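Local coordinates for heme utilization cystosolic carrier protein HutX (Pectobacterium carotovorum, PDB 2PH0) that probably binds heme in the cytosol and carries it during heme utilization, at residues T4-L9 with V32-T37; K75-T80 with G92-S97. All blocks are in the same frame, centred on the assembly; numbering follows the deposited sequence.

Interaction 1 (T4-L9 with V32-T37); sequences TLNELL and VEALPT
L9 meets A34 and L35 because its CG stands anti to the carbonyl carbon (chi1 -64°) and its chain then runs on extended, carrying both methyl groups toward the 32-37 segment. L5, one turn earlier, has CG anti to the backbone N and reaches A34 with CD2. The contact is an example of helix-to-loop packing in the N-terminal helical part of this ChuX/HutX protein: helix 5-10 lies against the chain as it leaves helix 28-33 on its way to strand 40-44. The methyl group of A34 takes both leucines, with L9 CD1 3.6 Å from A34 CB and L5 CD2 farther away. The other branch of L9 goes to L35, whose side chain it crosses at about a right angle, CD2 to CD2 at 4.2 Å. The P36 ring closes the far end, its CG 4.1 Å from the carbonyl O of L9. I20 of helix 17-23 also touches both L5 and L9, while L35 continues inward to C40 and I111 of the large sheet. No direct hydrogen bond joins the segments; water does this on the exposed flank. One water donates to N6 O and, weakly, to A34 O. A second donates to A34 O at 2.6 Å and weakly accepts from N6 ND2. The start of the first helix is fixed by a capping box, in which E7 N donates to T4 OG1 at 3.1 Å and T4 N returns a nearly straight bond (175°) to E7 OE1, on the anti side of the carboxylate.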
# COMPACT_ATOMS: atom_id res chain seq x y z
N THR B 4 31.83 -1.52 1.95
CA THR B 4 31.00 -1.01 0.86
C THR B 4 29.68 -1.76 0.77
O THR B 4 29.56 -2.88 1.26
CB THR B 4 31.69 -1.16 -0.51
OG1 THR B 4 31.81 -2.55 -0.83
CG2 THR B 4 33.07 -0.52 -0.48
N LEU B 5 28.68 -1.13 0.16
CA LEU B 5 27.38 -1.75 -0.01
C LEU B 5 27.53 -3.12 -0.68
O LEU B 5 26.89 -4.10 -0.29
CB LEU B 5 26.49 -0.85 -0.87
CG LEU B 5 25.09 -1.33 -1.23
CD1 LEU B 5 24.29 -1.60 0.04
CD2 LEU B 5 24.40 -0.26 -2.07
N ASN B 6 28.39 -3.18 -1.69
CA ASN B 6 28.59 -4.43 -2.41
C ASN B 6 29.17 -5.51 -1.49
O ASN B 6 28.72 -6.65 -1.53
CB ASN B 6 29.52 -4.19 -3.60
CG ASN B 6 29.28 -5.18 -4.72
OD1 ASN B 6 29.92 -6.23 -4.78
ND2 ASN B 6 28.34 -4.86 -5.60
N GLU B 7 30.14 -5.15 -0.67
CA GLU B 7 30.75 -6.12 0.24
C GLU B 7 29.76 -6.61 1.28
O GLU B 7 29.77 -7.78 1.67
CB GLU B 7 31.96 -5.50 0.93
CG GLU B 7 33.08 -5.12 -0.02
CD GLU B 7 34.23 -4.43 0.68
OE1 GLU B 7 33.97 -3.50 1.47
OE2 GLU B 7 35.40 -4.82 0.45
N LEU B 8 28.89 -5.71 1.75
CA LEU B 8 27.90 -6.09 2.75
C LEU B 8 26.92 -7.11 2.18
O LEU B 8 26.60 -8.10 2.82
CB LEU B 8 27.12 -4.87 3.24
CG LEU B 8 25.92 -5.21 4.11
CD1 LEU B 8 26.39 -5.92 5.37
CD2 LEU B 8 25.15 -3.95 4.46
N LEU B 9 26.44 -6.85 0.97
CA LEU B 9 25.46 -7.74 0.35
C LEU B 9 26.01 -9.13 0.06
O LEU B 9 25.27 -10.11 0.09
CB LEU B 9 24.90 -7.10 -0.92
CG LEU B 9 24.13 -5.81 -0.63
CD1 LEU B 9 23.63 -5.18 -1.93
CD2 LEU B 9 22.96 -6.12 0.30
N VAL B 32 19.21 -3.21 -4.28
CA VAL B 32 18.85 -4.38 -5.09
C VAL B 32 19.76 -4.56 -6.30
O VAL B 32 20.14 -5.69 -6.64
CB VAL B 32 17.38 -4.28 -5.53
CG1 VAL B 32 17.04 -5.38 -6.52
CG2 VAL B 32 16.49 -4.39 -4.30
N GLU B 33 20.11 -3.45 -6.92
CA GLU B 33 20.98 -3.42 -8.10
C GLU B 33 22.37 -3.93 -7.75
O GLU B 33 23.12 -4.39 -8.62
CB GLU B 33 21.05 -1.97 -8.60
CG GLU B 33 21.92 -1.71 -9.80
CD GLU B 33 21.75 -0.28 -10.29
OE1 GLU B 33 22.03 0.66 -9.52
OE2 GLU B 33 21.34 -0.11 -11.46
N ALA B 34 22.71 -3.85 -6.47
CA ALA B 34 24.02 -4.29 -5.98
C ALA B 34 24.04 -5.73 -5.47
O ALA B 34 25.10 -6.23 -5.10
CB ALA B 34 24.49 -3.36 -4.88
N LEU B 35 22.89 -6.39 -5.45
CA LEU B 35 22.84 -7.77 -4.98
C LEU B 35 23.58 -8.72 -5.89
O LEU B 35 23.75 -8.44 -7.08
CB LEU B 35 21.39 -8.27 -4.88
CG LEU B 35 20.52 -7.76 -3.73
CD1 LEU B 35 19.04 -7.96 -4.09
CD2 LEU B 35 20.89 -8.49 -2.45
N PRO B 36 24.06 -9.84 -5.34
CA PRO B 36 24.78 -10.84 -6.14
C PRO B 36 23.80 -11.30 -7.22
O PRO B 36 22.61 -11.49 -6.93
CB PRO B 36 25.06 -11.94 -5.13
CG PRO B 36 25.30 -11.16 -3.87
CD PRO B 36 24.16 -10.14 -3.90
N THR B 37 24.27 -11.50 -8.44
CA THR B 37 23.36 -11.92 -9.50
C THR B 37 22.73 -13.27 -9.24
O THR B 37 21.70 -13.60 -9.82
CB THR B 37 24.05 -11.97 -10.89
OG1 THR B 37 25.14 -12.89 -10.86
CG2 THR B 37 24.54 -10.58 -11.28
O HOH W 1 27.17 -8.25 -3.48
O HOH W 2 27.03 -7.70 -5.91

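Interaction 2 (K75-T80 with G92-S97); sequences KSELPT and GKNGLS
P79 packs on G92 and L96 where the connection between the two antiparallel sheets of the subunit folds over the turn joining strands 87-90 and 96-101, a beta hairpin. The tight half is mostly apolar. P79 CB lies 3.5 Å from G92 CA, closer than usual for two carbons, and P79 CG rests near the carbonyl O of L96. The side chains of P79 and L96 cross at about a right angle, with L96 CD2 3.7 Å from P79 CD; the same methyl group also meets L78 CD1. L96 reaches them with CG anti to its backbone N (chi1 174°), and F74 of the second subunit packs on it too. Across the corner at S76, the hydroxyl is buried against L96 CB at 3.7 Å and has no polar partner in the model.

The solvent side is looser. E77 and N94 merely pass each other, their carboxylate and amide planes 51° apart and E77 OE1 4.0 Å from N94 ND2, too far for a hydrogen bond. One water bridges this flank, accepting from N94 ND2 at 3.3 Å and held only weakly by E77 O and K93 N.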
# COMPACT_ATOMS: atom_id res chain seq x y z
N LYS B 75 -2.73 -11.48 1.32
CA LYS B 75 -2.63 -12.78 0.68
C LYS B 75 -3.82 -13.09 -0.20
O LYS B 75 -4.95 -13.20 0.28
CB LYS B 75 -2.51 -13.90 1.72
CG LYS B 75 -1.23 -13.92 2.50
CD LYS B 75 -0.89 -15.35 2.90
CE LYS B 75 -0.59 -16.20 1.67
NZ LYS B 75 -0.26 -17.61 2.01
N SER B 76 -3.57 -13.23 -1.50
CA SER B 76 -4.63 -13.56 -2.44
C SER B 76 -4.04 -13.76 -3.82
O SER B 76 -2.85 -13.52 -4.04
CB SER B 76 -5.68 -12.44 -2.50
OG SER B 76 -5.10 -11.23 -2.97
N GLU B 77 -4.88 -14.22 -4.73
CA GLU B 77 -4.49 -14.45 -6.11
C GLU B 77 -4.43 -13.05 -6.69
O GLU B 77 -5.31 -12.24 -6.44
CB GLU B 77 -5.56 -15.30 -6.80
CG GLU B 77 -5.31 -15.66 -8.25
CD GLU B 77 -6.40 -16.58 -8.80
OE1 GLU B 77 -7.60 -16.23 -8.66
OE2 GLU B 77 -6.07 -17.64 -9.36
N LEU B 78 -3.38 -12.75 -7.44
CA LEU B 78 -3.24 -11.42 -8.02
C LEU B 78 -4.33 -11.17 -9.06
O LEU B 78 -4.50 -11.93 -10.01
CB LEU B 78 -1.86 -11.30 -8.66
CG LEU B 78 -1.23 -9.90 -8.64
CD1 LEU B 78 -1.09 -9.42 -7.20
CD2 LEU B 78 0.12 -9.94 -9.32
N PRO B 79 -5.11 -10.10 -8.89
CA PRO B 79 -6.17 -9.82 -9.86
C PRO B 79 -5.62 -9.31 -11.19
O PRO B 79 -4.61 -8.63 -11.23
CB PRO B 79 -7.03 -8.78 -9.15
CG PRO B 79 -6.03 -8.04 -8.32
CD PRO B 79 -5.19 -9.16 -7.75
N THR B 80 -6.30 -9.66 -12.28
CA THR B 80 -5.88 -9.19 -13.59
C THR B 80 -6.39 -7.76 -13.76
O THR B 80 -7.21 -7.30 -12.97
CB THR B 80 -6.46 -10.09 -14.70
OG1 THR B 80 -7.87 -10.26 -14.48
CG2 THR B 80 -5.79 -11.45 -14.69
N GLY B 92 -10.40 -7.18 -8.97
CA GLY B 92 -10.26 -8.28 -8.04
C GLY B 92 -11.58 -8.79 -7.51
O GLY B 92 -12.57 -8.06 -7.45
N LYS B 93 -11.58 -10.06 -7.11
CA LYS B 93 -12.77 -10.70 -6.56
C LYS B 93 -12.37 -11.48 -5.32
O LYS B 93 -13.07 -12.40 -4.90
CB LYS B 93 -13.38 -11.64 -7.60
N ASN B 94 -11.23 -11.11 -4.73
CA ASN B 94 -10.74 -11.78 -3.53
C ASN B 94 -10.30 -10.80 -2.44
O ASN B 94 -9.54 -11.17 -1.55
CB ASN B 94 -9.59 -12.72 -3.88
CG ASN B 94 -10.04 -13.93 -4.68
OD1 ASN B 94 -10.92 -14.68 -4.24
ND2 ASN B 94 -9.45 -14.12 -5.85
N GLY B 95 -10.77 -9.56 -2.53
CA GLY B 95 -10.42 -8.57 -1.52
C GLY B 95 -9.34 -7.60 -1.93
O GLY B 95 -9.14 -6.57 -1.28
N LEU B 96 -8.62 -7.91 -3.01
CA LEU B 96 -7.56 -7.03 -3.48
C LEU B 96 -7.93 -6.35 -4.78
O LEU B 96 -8.27 -7.01 -5.76
CB LEU B 96 -6.27 -7.83 -3.68
CG LEU B 96 -5.08 -7.10 -4.30
CD1 LEU B 96 -4.64 -5.95 -3.42
CD2 LEU B 96 -3.92 -8.09 -4.48
N SER B 97 -7.88 -5.02 -4.79
CA SER B 97 -8.17 -4.26 -6.00
C SER B 97 -7.30 -3.01 -5.98
O SER B 97 -6.42 -2.88 -5.12
CB SER B 97 -9.65 -3.87 -6.07
OG SER B 97 -10.04 -3.06 -4.97
O HOH W 3 -8.49 -11.43 -7.48

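Interactions 1 and 2 lie on opposite sides of the chain's centre, each centred about 17 Å from it; their own centres are 33 Å apart and their nearest atoms about 18 Å apart, so they do not touch. They follow in series along the chain: 4-9 with 32-37 closes before 75-80 with 92-97 opens. Both lie near an outermost strand of the six-stranded sheet. Interaction 1 joins helix 5-10 to the chain that leads into strand 40-44, one of these outer strands, whereas interaction 2 follows the other, 70-75, and borders the second subunit, whose strand pairs with L96 and S97.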